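Local coordinates for lysozyme (Meretrix lusoria, PDB 4PJ2), which hydrolyses the beta-1,4-linked glycan chains of bacterial peptidoglycan, killing Gram-positive bacteria, and also cleaves chitin, at residues G4-S7 with Q8-S12. Sequence-based numbering, arbitrary orientation.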
loop_
_atom_site.group_PDB
_atom_site.type_symbol
_atom_site.label_atom_id
_atom_site.label_comp_id
_atom_site.label_asym_id
_atom_site.label_seq_id
_atom_site.Cartn_x
_atom_site.Cartn_y
_atom_site.Cartn_z
ATOM N N GLY D 4 10.664 4.998 -22.212
ATOM C CA GLY D 4 9.683 3.964 -21.917
ATOM C C GLY D 4 8.294 4.452 -22.270
ATOM O O GLY D 4 8.144 5.351 -23.086
ATOM N N ILE D 5 7.266 3.878 -21.658
ATOM C CA ILE D 5 5.904 4.219 -22.057
ATOM C C ILE D 5 5.418 5.564 -21.535
ATOM O O ILE D 5 4.445 6.107 -22.045
ATOM C CB ILE D 5 4.895 3.133 -21.667
ATOM C CG1 ILE D 5 4.774 2.977 -20.154
ATOM C CG2 ILE D 5 5.295 1.815 -22.341
ATOM C CD1 ILE D 5 3.710 1.973 -19.768
ATOM N N VAL D 6 6.085 6.104 -20.521
ATOM C CA VAL D 6 5.704 7.404 -19.981
ATOM C C VAL D 6 6.467 8.497 -20.736
ATOM O O VAL D 6 7.666 8.361 -20.937
ATOM C CB VAL D 6 6.013 7.504 -18.471
ATOM C CG1 VAL D 6 5.446 8.816 -17.908
ATOM C CG2 VAL D 6 5.458 6.283 -17.729
ATOM N N SER D 7 5.776 9.571 -21.132
ATOM C CA SER D 7 6.400 10.674 -21.869
ATOM C C SER D 7 7.325 11.480 -20.957
ATOM O O SER D 7 7.156 11.527 -19.738
ATOM C CB SER D 7 5.334 11.614 -22.452
ATOM O OG SER D 7 4.821 12.487 -21.444
ATOM N N GLN D 8 8.302 12.136 -21.566
ATOM C CA GLN D 8 9.245 12.971 -20.840
ATOM C C GLN D 8 8.559 14.122 -20.119
ATOM O O GLN D 8 8.890 14.415 -18.979
ATOM C CB GLN D 8 10.314 13.511 -21.784
ATOM C CG GLN D 8 11.203 12.435 -22.351
ATOM C CD GLN D 8 12.050 11.764 -21.299
ATOM O OE1 GLN D 8 12.840 12.411 -20.620
ATOM N NE2 GLN D 8 11.861 10.457 -21.129
ATOM N N ARG D 9 7.583 14.760 -20.758
ATOM C CA ARG D 9 6.897 15.877 -20.099
ATOM C C ARG D 9 6.111 15.373 -18.888
ATOM O O ARG D 9 6.067 16.021 -17.839
ATOM C CB ARG D 9 5.978 16.609 -21.071
ATOM C CG ARG D 9 6.737 17.409 -22.125
ATOM C CD ARG D 9 5.809 18.041 -23.149
ATOM N NE ARG D 9 6.532 18.377 -24.373
ATOM C CZ ARG D 9 5.955 18.695 -25.529
ATOM N NH1 ARG D 9 4.631 18.729 -25.634
ATOM N NH2 ARG D 9 6.707 18.978 -26.590
ATOM N N CYS D 10 5.511 14.195 -19.013
ATOM C CA CYS D 10 4.754 13.638 -17.910
ATOM C C CYS D 10 5.668 13.342 -16.742
ATOM O O CYS D 10 5.362 13.703 -15.598
ATOM C CB CYS D 10 4.061 12.353 -18.348
ATOM S SG CYS D 10 3.176 11.490 -17.006
ATOM N N LEU D 11 6.814 12.731 -17.023
ATOM C CA LEU D 11 7.789 12.457 -15.981
ATOM C C LEU D 11 8.257 13.737 -15.299
ATOM O O LEU D 11 8.376 13.789 -14.089
ATOM C CB LEU D 11 8.983 11.677 -16.528
ATOM C CG LEU D 11 8.722 10.187 -16.839
ATOM C CD1 LEU D 11 9.920 9.559 -17.501
ATOM C CD2 LEU D 11 8.387 9.393 -15.587
ATOM N N SER D 12 8.504 14.786 -16.069
ATOM C CA SER D 12 8.899 16.062 -15.500
ATOM C C SER D 12 7.824 16.593 -14.547
ATOM O O SER D 12 8.130 17.074 -13.449
ATOM C CB SER D 12 9.177 17.052 -16.641
ATOM O OG SER D 12 9.488 18.353 -16.151
HETATM O O HOH W 1 9.749 8.956 -22.576
#
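With chi1 of 78°, Ser7 holds OG between its own backbone N and carbonyl carbon, a position from which the hydroxyl reaches forward over the first turn of the helix to the amide of Cys10. Cys10 N donates to Ser7 OG at 3.1 Å, moderately bent at 154°, which makes Ser7 the N-cap of helix 8-19; the same OG is also hydrogen-bonded to O of the C-terminal residue Gln122. The Ser7 carbonyl opens the regular helical bonding, taking Leu11 N onto its O at 3.0 Å in a nearly straight bond.

Next to this cap is a small apolar contact. Val6 has CG1 anti to its backbone N (chi1 -173°), and this methyl enters between two side chains of the first turn, meeting Cys10 SG at 3.6 Å and Leu11 CG at 3.7 Å. Leu11 runs across Val6 at roughly a right angle, its CD2 also lying against CG1. Val6, just before the N-cap, and Leu11, four residues after it, form a hydrophobic staple, with Cys10 SG as a further neighbour of CG1. A water donates to Val6 O at 2.7 Å and accepts from Gln8 NE2 at 3.0 Å, tying the loop to the bent Gln8 side chain, whose OE1 bonds to Phe1 N and whose NE2 also bonds to Ala2 O at the N-terminus.

The helix start is fixed covalently as well, by the Cys10-Cys86 disulfide to the beginning of helix 86-95. Val6 and Ile5 pack on Phe89 of that helix and Met73 of helix 62-76, while Leu11 rests on Val69 and Gln70, so the capped end of helix 8-19 is joined to both helices.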